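Local coordinates for protein PHO85 cyclin-10 (Saccharomyces cerevisiae, PDB 4KRD) that serves as a cyclin partner of the cyclin-dependent kinase Pho85, giving a holoenzyme that phosphorylates and negatively regulates glycogen synthase, at residues L114-N119 and L199-S204; H23-D28 and S188-A193; E156-V161 and R167-L172; Y71-M76 and E173-I178. All blocks are in the same frame, centred on the assembly; numbering follows the deposited sequence. Where two conformers were deposited one is given.

Contact 1 of 4, residues L114-N119 and L199-S204; sequences LTRDGN and LNELRS
Leu114 and Leu202 mark the nearest backbone approach between the short strand 114-116 and the last turns of helix 189-203, yet their CA atoms stay 10.3 Å apart, so side chains alone bridge the two segments. The leucines reach toward each other tip to tip, with CD1 of Leu114 4.0 Å from CD1 of Leu202. Both are buried, and both also rest on Leu122 of the partner strand. The polar half of the contact is a two-pronged salt bridge. Arg116, its chain extended from CG to NE, presents its guanidinium end-on: NH2 gives a 2.7 Å bond to OE1 of Glu201, and NH1 a 3.1 Å bond to OE2 of Glu201, the latter nearly straight at 169°. Each oxygen accepts through its syn lone pair, and the two flat groups lie only 22° from coplanar, which fixes the rotation of both. With CG anti to the backbone N (chi1 -170°), Glu201 sends an extended chain across to meet the arginine. NH1 of Arg116 also bonds to the carbonyl O of Asn120, tying the ion pair to the strand-connecting turn. The contact thus docks a two-stranded antiparallel hairpin within this mainly helical cyclin domain on the chain's C-terminal helix.

Contact 2 of 4, residues H23-D28 and S188-A193; sequences HGIPVD and SNRKLA
Arg190 lies across the irregular segment Ile25-Val27, its aliphatic part against Val27 and its guanidinium turned to the carbonyl of Ile25. The chain leaves the first turn of helix 189-203, and the bend at chi3 (72°) turns the guanidinium toward that carbonyl. CD of Arg190 packs 3.6 Å from CA of Val27, and the two side chains cross obliquely, with CG2 of Val27 4.2 Å from CD of Arg190. NH2 of Arg190 donates to O of Ile25 at 2.7 Å, lying in the carbonyl plane, although the oxygen sits 22° out of the guanidinium plane and the N-H...O angle is a bent 139°. NE of Arg190 adds a weak bond to the same oxygen. The charge itself is met by Glu18, which forms a salt bridge with NH2. Ile25, meanwhile, rests on Ala194 and Leu197 farther along the helix. Ser188 begins that helix as its N-cap, OG accepting from N of Lys191. This is a surface contact in which an irregular N-terminal segment is laid along the start of the C-terminal helix of the cyclin domain.

Contact 3 of 4, residues E156-V161 and R167-L172; sequences EYFSKV and RLLTKL
Leu169 reaches from helix 166-180 into the angle between Phe158 and Ser159 of helix 155-162, and the backbones come closest at Ser159 and Leu169, whose CA atoms are 6.4 Å apart. Its side chain can be followed outward. CB lies 3.8 Å from OG of Ser159, and CG is 4.2 Å from OG of Ser159. The first torsion places CG anti to the backbone N (chi1 -179°), carrying the branch point straight toward the neighbouring helix, where the two methyls divide the work. CD2 goes between the two neighbours: it is 3.3 Å from OG of Ser159 and 3.7 Å from CD2 of Phe158, approaching the ring at its edge and near its plane. CD1 is 3.9 Å from CD2 of Phe158 and also comes near CE2. The leucine and phenylalanine side chains cross at about a right angle. Both helices belong to the cyclin fold and follow one another in sequence with a very short connection, so this is local helix-helix packing inside a helical domain. Phe158 also packs on Val141 and Arg142 of helix 130-148, while Leu169 touches Ile138 there, so both residues also touch helix 130-148. The hydroxyl of Ser159 is buried, but its polar need is met by a hydrogen bond with the carbonyl O of His155, one turn back on its own helix.

Contact 4 of 4, residues Y71-M76 and E173-I178; sequences YSNFYM and EVSLLI
A type I beta turn, Ser72 to Tyr75, at the C-terminal end of helix 65-72 sets its side chains against helix 166-180 of the cyclin domain, with Asn73 and Phe74 meeting Ser175 and Leu176. The polar link runs from the amide of Asn73: ND2 donates to OG of Ser175 at 2.9 Å, with an N-H...O angle of 155° and the oxygen 16° out of the amide plane. Both partners hold their side chains beside their own backbone N: CG of Asn73 at chi1 -75°, and OG of Ser175 likewise anti to its carbonyl carbon. The carbonyl O of Lys171, one turn earlier, and OE1 of Glu70 also lie within hydrogen-bonding distance of OG, whose single proton can serve only one of them at a time. In the cyclin fold this turn is packed between two helices, as Phe74 demonstrates: the side chain also touches Met136 of helix 130-148 and Leu172 of helix 166-180. Its far atom does the touching here. CZ of Phe74 is 3.7 Å from the backbone N of Leu176 and 3.9 Å from CB of Leu176, while CA of Leu176 lies in the ring plane at its edge. CB of Ser175 stands 4.0 Å from CZ of Phe74, completing the apolar side of the contact. The carbonyl O of Asn73 receives NH1 of Arg135, a second tie from the turn to helix 130-148. Leu176 continues inward to Leu143 and Leu112.

How the contacts relate
The four contacts form two pairs. Contacts 1 and 2 share helix 189-203, one near each end, with centres 15 Å apart; they meet where CD of Arg116 packs 4.2 Å from CB of His23. Contacts 3 and 4 share helix 166-180, with centres 13 Å apart, and touch where CD of Lys171 comes within 3.4 Å of OD1 of Asn73. Between pairs, contact 3 lies on the opposite side of the chain's centre from contacts 1 and 2, their centres about 32 and 31 Å away. Contacts 2, 3 and 4 each include residues reached by the other protein chain, among them Lys191, Arg167 and Glu173, whereas neither segment of contact 1 touches it.

Contact 1 of 4, residues L114-N119 and L199-S204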
loop_
_atom_site.group_PDB
_atom_site.type_symbol
_atom_site.label_atom_id
_atom_site.label_comp_id
_atom_site.label_asym_id
_atom_site.label_seq_id
_atom_site.Cartn_x
_atom_site.Cartn_y
_atom_site.Cartn_z
ATOM N N LEU B 114 -6.465 13.085 -18.505
ATOM C CA LEU B 114 -6.182 14.499 -18.272
ATOM C C LEU B 114 -4.833 14.752 -17.615
ATOM O O LEU B 114 -4.403 14.003 -16.726
ATOM C CB LEU B 114 -7.258 15.111 -17.363
ATOM C CG LEU B 114 -8.710 15.121 -17.868
ATOM C CD1 LEU B 114 -9.677 15.357 -16.708
ATOM C CD2 LEU B 114 -8.887 16.171 -18.951
ATOM N N THR B 115 -4.183 15.830 -18.040
ATOM C CA THR B 115 -3.073 16.401 -17.285
ATOM C C THR B 115 -3.242 17.931 -17.235
ATOM O O THR B 115 -4.289 18.459 -17.641
ATOM C CB THR B 115 -1.717 16.015 -17.925
ATOM O OG1 THR B 115 -0.639 16.425 -17.077
ATOM C CG2 THR B 115 -1.564 16.673 -19.290
ATOM N N ARG B 116 -2.241 18.634 -16.717
ATOM C CA ARG B 116 -2.191 20.092 -16.794
ATOM C C ARG B 116 -0.881 20.494 -17.414
ATOM O O ARG B 116 0.143 19.871 -17.154
ATOM C CB ARG B 116 -2.284 20.742 -15.423
ATOM C CG ARG B 116 -3.608 20.600 -14.739
ATOM C CD ARG B 116 -3.629 21.421 -13.468
ATOM N NE ARG B 116 -4.856 21.188 -12.724
ATOM C CZ ARG B 116 -6.005 21.786 -13.009
ATOM N NH1 ARG B 116 -6.065 22.653 -14.016
ATOM N NH2 ARG B 116 -7.087 21.529 -12.287
ATOM N N ASP B 117 -0.907 21.545 -18.226
ATOM C CA ASP B 117 0.308 22.030 -18.865
ATOM C C ASP B 117 1.087 22.944 -17.926
ATOM O O ASP B 117 0.787 23.023 -16.730
ATOM C CB ASP B 117 -0.014 22.733 -20.193
ATOM C CG ASP B 117 -0.757 24.048 -20.008
ATOM O OD1 ASP B 117 -0.824 24.576 -18.875
ATOM O OD2 ASP B 117 -1.274 24.569 -21.017
ATOM N N GLY B 118 2.091 23.629 -18.466
ATOM C CA GLY B 118 2.952 24.480 -17.658
ATOM C C GLY B 118 2.217 25.600 -16.937
ATOM O O GLY B 118 2.611 26.000 -15.840
ATOM N N ASN B 119 1.145 26.100 -17.546
ATOM C CA ASN B 119 0.338 27.155 -16.941
ATOM C C ASN B 119 -0.872 26.666 -16.146
ATOM O O ASN B 119 -1.870 27.378 -16.044
ATOM C CB ASN B 119 -0.126 28.138 -18.022
ATOM C CG ASN B 119 1.014 28.948 -18.587
ATOM O OD1 ASN B 119 1.228 28.977 -19.795
ATOM N ND2 ASN B 119 1.773 29.592 -17.705
ATOM N N LEU B 199 -14.271 17.504 -12.275
ATOM C CA LEU B 199 -15.549 17.435 -12.969
ATOM C C LEU B 199 -16.174 18.826 -13.055
ATOM O O LEU B 199 -16.721 19.207 -14.090
ATOM C CB LEU B 199 -16.491 16.498 -12.220
ATOM C CG LEU B 199 -17.950 16.538 -12.652
ATOM C CD1 LEU B 199 -18.068 16.104 -14.105
ATOM C CD2 LEU B 199 -18.803 15.666 -11.748
ATOM N N ASN B 200 -16.094 19.578 -11.961
ATOM C CA ASN B 200 -16.582 20.957 -11.951
ATOM C C ASN B 200 -15.832 21.819 -12.957
ATOM O O ASN B 200 -16.443 22.586 -13.708
ATOM C CB ASN B 200 -16.520 21.565 -10.540
ATOM C CG ASN B 200 -17.552 20.959 -9.599
ATOM O OD1 ASN B 200 -18.434 20.213 -10.022
ATOM N ND2 ASN B 200 -17.453 21.283 -8.322
ATOM N N GLU B 201 -14.510 21.680 -12.991
ATOM C CA GLU B 201 -13.695 22.425 -13.946
ATOM C C GLU B 201 -14.035 22.074 -15.401
ATOM O O GLU B 201 -14.172 22.960 -16.240
ATOM C CB GLU B 201 -12.200 22.226 -13.659
ATOM C CG GLU B 201 -11.273 23.144 -14.456
ATOM C CD GLU B 201 -9.822 23.033 -14.019
ATOM O OE1 GLU B 201 -9.542 22.250 -13.087
ATOM O OE2 GLU B 201 -8.963 23.722 -14.607
ATOM N N LEU B 202 -14.185 20.788 -15.701
ATOM C CA LEU B 202 -14.547 20.372 -17.056
ATOM C C LEU B 202 -15.926 20.903 -17.418
ATOM O O LEU B 202 -16.152 21.445 -18.504
ATOM C CB LEU B 202 -14.585 18.855 -17.148
ATOM C CG LEU B 202 -13.248 18.133 -17.233
ATOM C CD1 LEU B 202 -13.461 16.641 -17.020
ATOM C CD2 LEU B 202 -12.617 18.419 -18.575
ATOM N N ARG B 203 -16.845 20.710 -16.486
ATOM C CA ARG B 203 -18.215 21.150 -16.615
ATOM C C ARG B 203 -18.241 22.614 -17.044
ATOM O O ARG B 203 -19.029 23.001 -17.899
ATOM C CB ARG B 203 -18.925 20.951 -15.272
ATOM C CG ARG B 203 -20.429 20.957 -15.329
ATOM C CD ARG B 203 -21.003 19.898 -14.393
ATOM N NE ARG B 203 -20.657 20.105 -12.991
ATOM C CZ ARG B 203 -21.086 19.320 -12.006
ATOM N NH1 ARG B 203 -21.869 18.286 -12.279
ATOM N NH2 ARG B 203 -20.740 19.563 -10.749
ATOM N N SER B 204 -17.349 23.410 -16.465
ATOM C CA SER B 204 -17.310 24.844 -16.723
ATOM C C SER B 204 -16.813 25.226 -18.116
ATOM O O SER B 204 -16.956 26.382 -18.529
ATOM C CB SER B 204 -16.459 25.543 -15.664
ATOM O OG SER B 204 -15.088 25.466 -16.003
#

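Contact 2 of 4, residues H23-D28 and S188-A193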
loop_
_atom_site.group_PDB
_atom_site.type_symbol
_atom_site.label_atom_id
_atom_site.label_comp_id
_atom_site.label_asym_id
_atom_site.label_seq_id
_atom_site.Cartn_x
_atom_site.Cartn_y
_atom_site.Cartn_z
ATOM N N HIS B 23 -3.062 20.398 -8.590
ATOM C CA HIS B 23 -2.602 21.768 -8.409
ATOM C C HIS B 23 -3.780 22.645 -8.010
ATOM O O HIS B 23 -4.803 22.656 -8.689
ATOM C CB HIS B 23 -1.932 22.300 -9.677
ATOM C CG HIS B 23 -0.532 21.804 -9.870
ATOM N ND1 HIS B 23 0.168 21.981 -11.045
ATOM C CD2 HIS B 23 0.300 21.136 -9.034
ATOM C CE1 HIS B 23 1.370 21.446 -10.925
ATOM N NE2 HIS B 23 1.475 20.923 -9.716
ATOM N N GLY B 24 -3.639 23.348 -6.889
ATOM C CA GLY B 24 -4.682 24.231 -6.395
ATOM C C GLY B 24 -5.541 23.655 -5.284
ATOM O O GLY B 24 -6.292 24.383 -4.630
ATOM N N ILE B 25 -5.439 22.348 -5.059
ATOM C CA ILE B 25 -6.244 21.694 -4.027
ATOM C C ILE B 25 -5.512 21.659 -2.681
ATOM O O ILE B 25 -4.426 21.093 -2.579
ATOM C CB ILE B 25 -6.643 20.268 -4.464
ATOM C CG1 ILE B 25 -7.434 20.320 -5.778
ATOM C CG2 ILE B 25 -7.439 19.569 -3.376
ATOM C CD1 ILE B 25 -7.891 18.964 -6.269
ATOM N N PRO B 26 -6.114 22.264 -1.641
ATOM C CA PRO B 26 -5.497 22.371 -0.312
ATOM C C PRO B 26 -5.034 21.012 0.196
ATOM O O PRO B 26 -5.769 20.028 0.073
ATOM C CB PRO B 26 -6.643 22.881 0.571
ATOM C CG PRO B 26 -7.593 23.546 -0.378
ATOM C CD PRO B 26 -7.501 22.757 -1.648
ATOM N N VAL B 27 -3.840 20.961 0.774
ATOM C CA VAL B 27 -3.270 19.693 1.215
ATOM C C VAL B 27 -4.070 19.096 2.370
ATOM O O VAL B 27 -4.024 17.890 2.612
ATOM C CB VAL B 27 -1.792 19.847 1.618
ATOM C CG1 VAL B 27 -1.678 20.672 2.894
ATOM C CG2 VAL B 27 -1.140 18.482 1.791
ATOM N N ASP B 28 -4.815 19.942 3.071
ATOM C CA ASP B 28 -5.629 19.481 4.193
ATOM C C ASP B 28 -7.116 19.375 3.849
ATOM O O ASP B 28 -7.964 19.365 4.745
ATOM C CB ASP B 28 -5.429 20.393 5.409
ATOM N N SER B 188 -5.506 9.061 -1.509
ATOM C CA SER B 188 -5.401 10.132 -0.524
ATOM C C SER B 188 -6.685 10.965 -0.571
ATOM O O SER B 188 -7.423 10.932 -1.562
ATOM C CB SER B 188 -4.225 11.054 -0.861
ATOM O OG SER B 188 -4.557 11.885 -1.977
ATOM N N ASN B 189 -6.928 11.732 0.486
ATOM C CA ASN B 189 -8.077 12.630 0.541
ATOM C C ASN B 189 -8.110 13.625 -0.623
ATOM O O ASN B 189 -9.181 13.920 -1.160
ATOM C CB ASN B 189 -8.130 13.366 1.893
ATOM C CG ASN B 189 -8.389 12.427 3.074
ATOM O OD1 ASN B 189 -8.695 11.248 2.900
ATOM N ND2 ASN B 189 -8.266 12.958 4.284
ATOM N N ARG B 190 -6.948 14.125 -1.035
ATOM C CA ARG B 190 -6.907 15.071 -2.143
ATOM C C ARG B 190 -7.287 14.448 -3.482
ATOM O O ARG B 190 -7.811 15.133 -4.356
ATOM C CB ARG B 190 -5.545 15.747 -2.262
ATOM C CG ARG B 190 -5.122 16.507 -1.018
ATOM C CD ARG B 190 -3.714 17.031 -1.184
ATOM N NE ARG B 190 -3.646 18.133 -2.131
ATOM C CZ ARG B 190 -2.615 18.361 -2.933
ATOM N NH1 ARG B 190 -1.568 17.546 -2.913
ATOM N NH2 ARG B 190 -2.634 19.397 -3.758
ATOM N N LYS B 191 -7.015 13.160 -3.663
ATOM C CA LYS B 191 -7.439 12.515 -4.904
ATOM C C LYS B 191 -8.948 12.287 -4.887
ATOM O O LYS B 191 -9.621 12.512 -5.900
ATOM C CB LYS B 191 -6.626 11.245 -5.190
ATOM C CG LYS B 191 -5.140 11.578 -5.425
ATOM C CD LYS B 191 -4.400 10.451 -6.088
ATOM C CE LYS B 191 -2.979 10.865 -6.418
ATOM N NZ LYS B 191 -2.107 10.948 -5.225
ATOM N N LEU B 192 -9.482 11.906 -3.724
ATOM C CA LEU B 192 -10.921 11.777 -3.544
ATOM C C LEU B 192 -11.594 13.102 -3.879
ATOM O O LEU B 192 -12.603 13.144 -4.599
ATOM C CB LEU B 192 -11.272 11.365 -2.106
ATOM C CG LEU B 192 -10.892 9.951 -1.659
ATOM C CD1 LEU B 192 -11.612 9.568 -0.374
ATOM C CD2 LEU B 192 -11.208 8.956 -2.743
ATOM N N ALA B 193 -11.020 14.186 -3.369
ATOM C CA ALA B 193 -11.556 15.519 -3.618
ATOM C C ALA B 193 -11.459 15.887 -5.091
ATOM O O ALA B 193 -12.432 16.357 -5.676
ATOM C CB ALA B 193 -10.836 16.552 -2.775
#

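Contact 3 of 4, residues E156-V161 and R167-L172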
loop_
_atom_site.group_PDB
_atom_site.type_symbol
_atom_site.label_atom_id
_atom_site.label_comp_id
_atom_site.label_asym_id
_atom_site.label_seq_id
_atom_site.Cartn_x
_atom_site.Cartn_y
_atom_site.Cartn_z
ATOM N N GLU B 156 -14.516 -14.411 -9.752
ATOM C CA GLU B 156 -15.663 -15.077 -10.355
ATOM C C GLU B 156 -16.918 -14.214 -10.242
ATOM O O GLU B 156 -17.571 -13.923 -11.238
ATOM C CB GLU B 156 -15.895 -16.431 -9.678
ATOM C CG GLU B 156 -16.934 -17.307 -10.358
ATOM C CD GLU B 156 -16.915 -18.729 -9.827
ATOM O OE1 GLU B 156 -16.533 -18.910 -8.654
ATOM O OE2 GLU B 156 -17.273 -19.662 -10.581
ATOM N N TYR B 157 -17.246 -13.809 -9.020
ATOM C CA TYR B 157 -18.411 -12.975 -8.778
ATOM C C TYR B 157 -18.399 -11.661 -9.569
ATOM O O TYR B 157 -19.395 -11.306 -10.219
ATOM C CB TYR B 157 -18.558 -12.676 -7.290
ATOM C CG TYR B 157 -19.837 -11.946 -6.977
ATOM C CD1 TYR B 157 -21.061 -12.595 -7.078
ATOM C CD2 TYR B 157 -19.831 -10.611 -6.592
ATOM C CE1 TYR B 157 -22.242 -11.939 -6.803
ATOM C CE2 TYR B 157 -21.014 -9.946 -6.308
ATOM C CZ TYR B 157 -22.217 -10.620 -6.416
ATOM O OH TYR B 157 -23.408 -9.984 -6.147
ATOM N N PHE B 158 -17.289 -10.930 -9.514
ATOM C CA PHE B 158 -17.207 -9.664 -10.264
ATOM C C PHE B 158 -17.368 -9.852 -11.783
ATOM O O PHE B 158 -18.080 -9.089 -12.442
ATOM C CB PHE B 158 -15.920 -8.896 -9.946
ATOM C CG PHE B 158 -15.974 -7.442 -10.344
ATOM C CD1 PHE B 158 -16.569 -6.508 -9.515
ATOM C CD2 PHE B 158 -15.452 -7.015 -11.559
ATOM C CE1 PHE B 158 -16.639 -5.164 -9.889
ATOM C CE2 PHE B 158 -15.514 -5.676 -11.935
ATOM C CZ PHE B 158 -16.114 -4.750 -11.102
ATOM N N SER B 159 -16.700 -10.855 -12.342
ATOM C CA SER B 159 -16.860 -11.187 -13.757
ATOM C C SER B 159 -18.333 -11.363 -14.148
ATOM O O SER B 159 -18.808 -10.756 -15.107
ATOM C CB SER B 159 -16.099 -12.472 -14.084
ATOM O OG SER B 159 -14.712 -12.307 -13.871
ATOM N N LYS B 160 -19.053 -12.188 -13.394
ATOM C CA LYS B 160 -20.462 -12.456 -13.683
ATOM C C LYS B 160 -21.307 -11.199 -13.575
ATOM O O LYS B 160 -22.227 -10.993 -14.363
ATOM C CB LYS B 160 -21.019 -13.521 -12.739
ATOM C CG LYS B 160 -20.346 -14.874 -12.856
ATOM C CD LYS B 160 -20.898 -15.839 -11.807
ATOM C CE LYS B 160 -20.167 -17.176 -11.825
ATOM N NZ LYS B 160 -20.670 -18.068 -10.740
ATOM N N VAL B 161 -21.012 -10.365 -12.587
ATOM C CA VAL B 161 -21.725 -9.103 -12.451
ATOM C C VAL B 161 -21.558 -8.242 -13.706
ATOM O O VAL B 161 -22.525 -7.640 -14.187
ATOM C CB VAL B 161 -21.263 -8.321 -11.211
ATOM C CG1 VAL B 161 -21.778 -6.885 -11.262
ATOM C CG2 VAL B 161 -21.731 -9.017 -9.948
ATOM N N ARG B 167 -11.057 -14.257 -17.715
ATOM C CA ARG B 167 -9.843 -13.979 -18.473
ATOM C C ARG B 167 -9.833 -12.532 -18.969
ATOM O O ARG B 167 -8.821 -11.841 -18.868
ATOM C CB ARG B 167 -9.697 -14.977 -19.624
ATOM C CG ARG B 167 -8.825 -14.514 -20.786
ATOM C CD ARG B 167 -8.446 -15.694 -21.692
ATOM N NE ARG B 167 -7.499 -16.617 -21.053
ATOM C CZ ARG B 167 -7.837 -17.694 -20.339
ATOM N NH1 ARG B 167 -9.114 -18.013 -20.151
ATOM N NH2 ARG B 167 -6.888 -18.462 -19.807
ATOM N N LEU B 168 -10.965 -12.071 -19.486
ATOM C CA LEU B 168 -11.085 -10.679 -19.911
ATOM C C LEU B 168 -10.916 -9.704 -18.737
ATOM O O LEU B 168 -10.221 -8.700 -18.857
ATOM C CB LEU B 168 -12.424 -10.433 -20.621
ATOM C CG LEU B 168 -12.662 -8.998 -21.102
ATOM C CD1 LEU B 168 -11.575 -8.542 -22.061
ATOM C CD2 LEU B 168 -14.034 -8.849 -21.738
ATOM N N LEU B 169 -11.554 -10.006 -17.612
ATOM C CA LEU B 169 -11.458 -9.163 -16.421
ATOM C C LEU B 169 -10.002 -8.941 -16.012
ATOM O O LEU B 169 -9.582 -7.818 -15.738
ATOM C CB LEU B 169 -12.252 -9.760 -15.255
ATOM C CG LEU B 169 -12.244 -8.954 -13.947
ATOM C CD1 LEU B 169 -12.625 -7.491 -14.167
ATOM C CD2 LEU B 169 -13.136 -9.579 -12.898
ATOM N N THR B 170 -9.231 -10.018 -15.991
ATOM C CA THR B 170 -7.817 -9.925 -15.688
ATOM C C THR B 170 -7.103 -9.041 -16.704
ATOM O O THR B 170 -6.276 -8.206 -16.332
ATOM C CB THR B 170 -7.170 -11.315 -15.640
ATOM O OG1 THR B 170 -7.847 -12.092 -14.647
ATOM C CG2 THR B 170 -5.671 -11.219 -15.301
ATOM N N LYS B 171 -7.412 -9.224 -17.965
ATOM C CA LYS B 171 -6.803 -8.459 -19.010
ATOM C C LYS B 171 -7.105 -6.965 -18.876
ATOM O O LYS B 171 -6.274 -6.140 -19.129
ATOM C CB LYS B 171 -7.262 -8.989 -20.352
ATOM C CG LYS B 171 -6.631 -8.326 -21.508
ATOM C CD LYS B 171 -7.180 -8.805 -22.813
ATOM C CE LYS B 171 -6.571 -10.114 -23.201
ATOM N NZ LYS B 171 -7.473 -10.993 -24.030
ATOM N N LEU B 172 -8.319 -6.648 -18.478
ATOM C CA LEU B 172 -8.733 -5.266 -18.285
ATOM C C LEU B 172 -8.107 -4.609 -17.046
ATOM O O LEU B 172 -7.684 -3.456 -17.119
ATOM C CB LEU B 172 -10.256 -5.166 -18.240
ATOM C CG LEU B 172 -10.959 -5.508 -19.565
ATOM C CD1 LEU B 172 -12.453 -5.367 -19.402
ATOM C CD2 LEU B 172 -10.426 -4.637 -20.726
#

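Contact 4 of 4, residues Y71-M76 and E173-I178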
loop_
_atom_site.group_PDB
_atom_site.type_symbol
_atom_site.label_atom_id
_atom_site.label_comp_id
_atom_site.label_asym_id
_atom_site.label_seq_id
_atom_site.Cartn_x
_atom_site.Cartn_y
_atom_site.Cartn_z
ATOM N N TYR B 71 -4.073 -0.332 -24.112
ATOM C CA TYR B 71 -5.268 0.476 -24.267
ATOM C C TYR B 71 -6.290 -0.101 -25.277
ATOM O O TYR B 71 -7.495 -0.002 -25.067
ATOM C CB TYR B 71 -4.906 1.918 -24.624
ATOM C CG TYR B 71 -6.104 2.821 -24.567
ATOM C CD1 TYR B 71 -6.539 3.357 -23.356
ATOM C CD2 TYR B 71 -6.834 3.111 -25.714
ATOM C CE1 TYR B 71 -7.655 4.169 -23.295
ATOM C CE2 TYR B 71 -7.951 3.923 -25.664
ATOM C CZ TYR B 71 -8.363 4.445 -24.455
ATOM O OH TYR B 71 -9.472 5.252 -24.397
ATOM N N SER B 72 -5.809 -0.708 -26.360
ATOM C CA SER B 72 -6.705 -1.314 -27.354
ATOM C C SER B 72 -7.606 -2.412 -26.773
ATOM O O SER B 72 -8.635 -2.750 -27.354
ATOM C CB SER B 72 -5.906 -1.868 -28.533
ATOM O OG SER B 72 -5.067 -2.934 -28.125
ATOM N N ASN B 73 -7.227 -2.969 -25.628
ATOM C CA ASN B 73 -8.077 -3.952 -24.949
ATOM C C ASN B 73 -9.445 -3.385 -24.535
ATOM O O ASN B 73 -10.392 -4.134 -24.290
ATOM C CB ASN B 73 -7.356 -4.558 -23.726
ATOM C CG ASN B 73 -6.290 -5.575 -24.114
ATOM O OD1 ASN B 73 -6.468 -6.351 -25.057
ATOM N ND2 ASN B 73 -5.171 -5.571 -23.393
ATOM N N PHE B 74 -9.551 -2.064 -24.434
ATOM C CA PHE B 74 -10.810 -1.452 -24.003
ATOM C C PHE B 74 -11.866 -1.383 -25.108
ATOM O O PHE B 74 -13.053 -1.262 -24.815
ATOM C CB PHE B 74 -10.590 -0.052 -23.429
ATOM C CG PHE B 74 -9.762 -0.044 -22.170
ATOM C CD1 PHE B 74 -10.222 -0.672 -21.028
ATOM C CD2 PHE B 74 -8.524 0.579 -22.144
ATOM C CE1 PHE B 74 -9.450 -0.694 -19.867
ATOM C CE2 PHE B 74 -7.740 0.568 -20.991
ATOM C CZ PHE B 74 -8.208 -0.065 -19.849
ATOM N N TYR B 75 -11.431 -1.449 -26.361
ATOM C CA TYR B 75 -12.360 -1.329 -27.500
ATOM C C TYR B 75 -13.315 -2.518 -27.581
ATOM O O TYR B 75 -12.890 -3.660 -27.742
ATOM C CB TYR B 75 -11.596 -1.175 -28.810
ATOM C CG TYR B 75 -12.457 -0.682 -29.968
ATOM C CD1 TYR B 75 -12.559 0.671 -30.252
ATOM C CD2 TYR B 75 -13.164 -1.574 -30.766
ATOM C CE1 TYR B 75 -13.341 1.133 -31.312
ATOM C CE2 TYR B 75 -13.951 -1.125 -31.827
ATOM C CZ TYR B 75 -14.033 0.228 -32.089
ATOM O OH TYR B 75 -14.803 0.678 -33.132
ATOM N N MET B 76 -14.605 -2.241 -27.451
ATOM C CA MET B 76 -15.635 -3.270 -27.520
ATOM C C MET B 76 -16.396 -3.153 -28.840
ATOM O O MET B 76 -17.072 -2.154 -29.081
ATOM C CB MET B 76 -16.603 -3.098 -26.356
ATOM C CG MET B 76 -17.615 -4.197 -26.212
ATOM S SD MET B 76 -18.686 -3.831 -24.822
ATOM C CE MET B 76 -19.827 -5.217 -24.864
ATOM N N GLU B 173 -8.053 -5.323 -15.922
ATOM C CA GLU B 173 -7.341 -4.813 -14.736
ATOM C C GLU B 173 -5.924 -4.385 -15.084
ATOM O O GLU B 173 -5.483 -3.307 -14.707
ATOM C CB GLU B 173 -7.211 -5.878 -13.644
ATOM C CG GLU B 173 -8.490 -6.342 -13.014
ATOM C CD GLU B 173 -8.238 -7.455 -11.991
ATOM O OE1 GLU B 173 -7.386 -8.328 -12.244
ATOM O OE2 GLU B 173 -8.904 -7.457 -10.945
ATOM N N VAL B 174 -5.200 -5.264 -15.770
ATOM C CA VAL B 174 -3.798 -5.021 -16.058
ATOM C C VAL B 174 -3.626 -3.921 -17.101
ATOM O O VAL B 174 -2.697 -3.138 -17.021
ATOM C CB VAL B 174 -3.089 -6.302 -16.533
ATOM C CG1 VAL B 174 -1.670 -5.993 -16.980
ATOM C CG2 VAL B 174 -3.086 -7.346 -15.430
ATOM N N SER B 175 -4.518 -3.875 -18.084
ATOM C CA SER B 175 -4.447 -2.837 -19.101
ATOM C C SER B 175 -4.578 -1.445 -18.481
ATOM O O SER B 175 -3.826 -0.539 -18.825
ATOM C CB SER B 175 -5.532 -3.041 -20.168
ATOM O OG SER B 175 -5.336 -4.265 -20.859
ATOM N N LEU B 176 -5.535 -1.271 -17.573
ATOM C CA LEU B 176 -5.727 0.043 -16.970
ATOM C C LEU B 176 -4.525 0.335 -16.073
ATOM O O LEU B 176 -3.960 1.420 -16.100
ATOM C CB LEU B 176 -7.024 0.101 -16.169
ATOM C CG LEU B 176 -7.242 1.405 -15.406
ATOM C CD1 LEU B 176 -7.212 2.597 -16.392
ATOM C CD2 LEU B 176 -8.525 1.367 -14.613
ATOM N N LEU B 177 -4.116 -0.663 -15.299
ATOM C CA LEU B 177 -2.958 -0.496 -14.417
ATOM C C LEU B 177 -1.704 -0.042 -15.191
ATOM O O LEU B 177 -1.070 0.964 -14.837
ATOM C CB LEU B 177 -2.710 -1.799 -13.636
ATOM C CG LEU B 177 -1.550 -1.800 -12.635
ATOM C CD1 LEU B 177 -1.826 -0.840 -11.516
ATOM C CD2 LEU B 177 -1.320 -3.218 -12.093
ATOM N N ILE B 178 -1.355 -0.760 -16.258
ATOM C CA ILE B 178 -0.239 -0.351 -17.115
ATOM C C ILE B 178 -0.444 1.075 -17.648
ATOM O O ILE B 178 0.486 1.874 -17.655
ATOM C CB ILE B 178 -0.003 -1.324 -18.311
ATOM C CG1 ILE B 178 0.369 -2.737 -17.821
ATOM C CG2 ILE B 178 1.115 -0.807 -19.206
ATOM C CD1 ILE B 178 1.666 -2.803 -17.034
#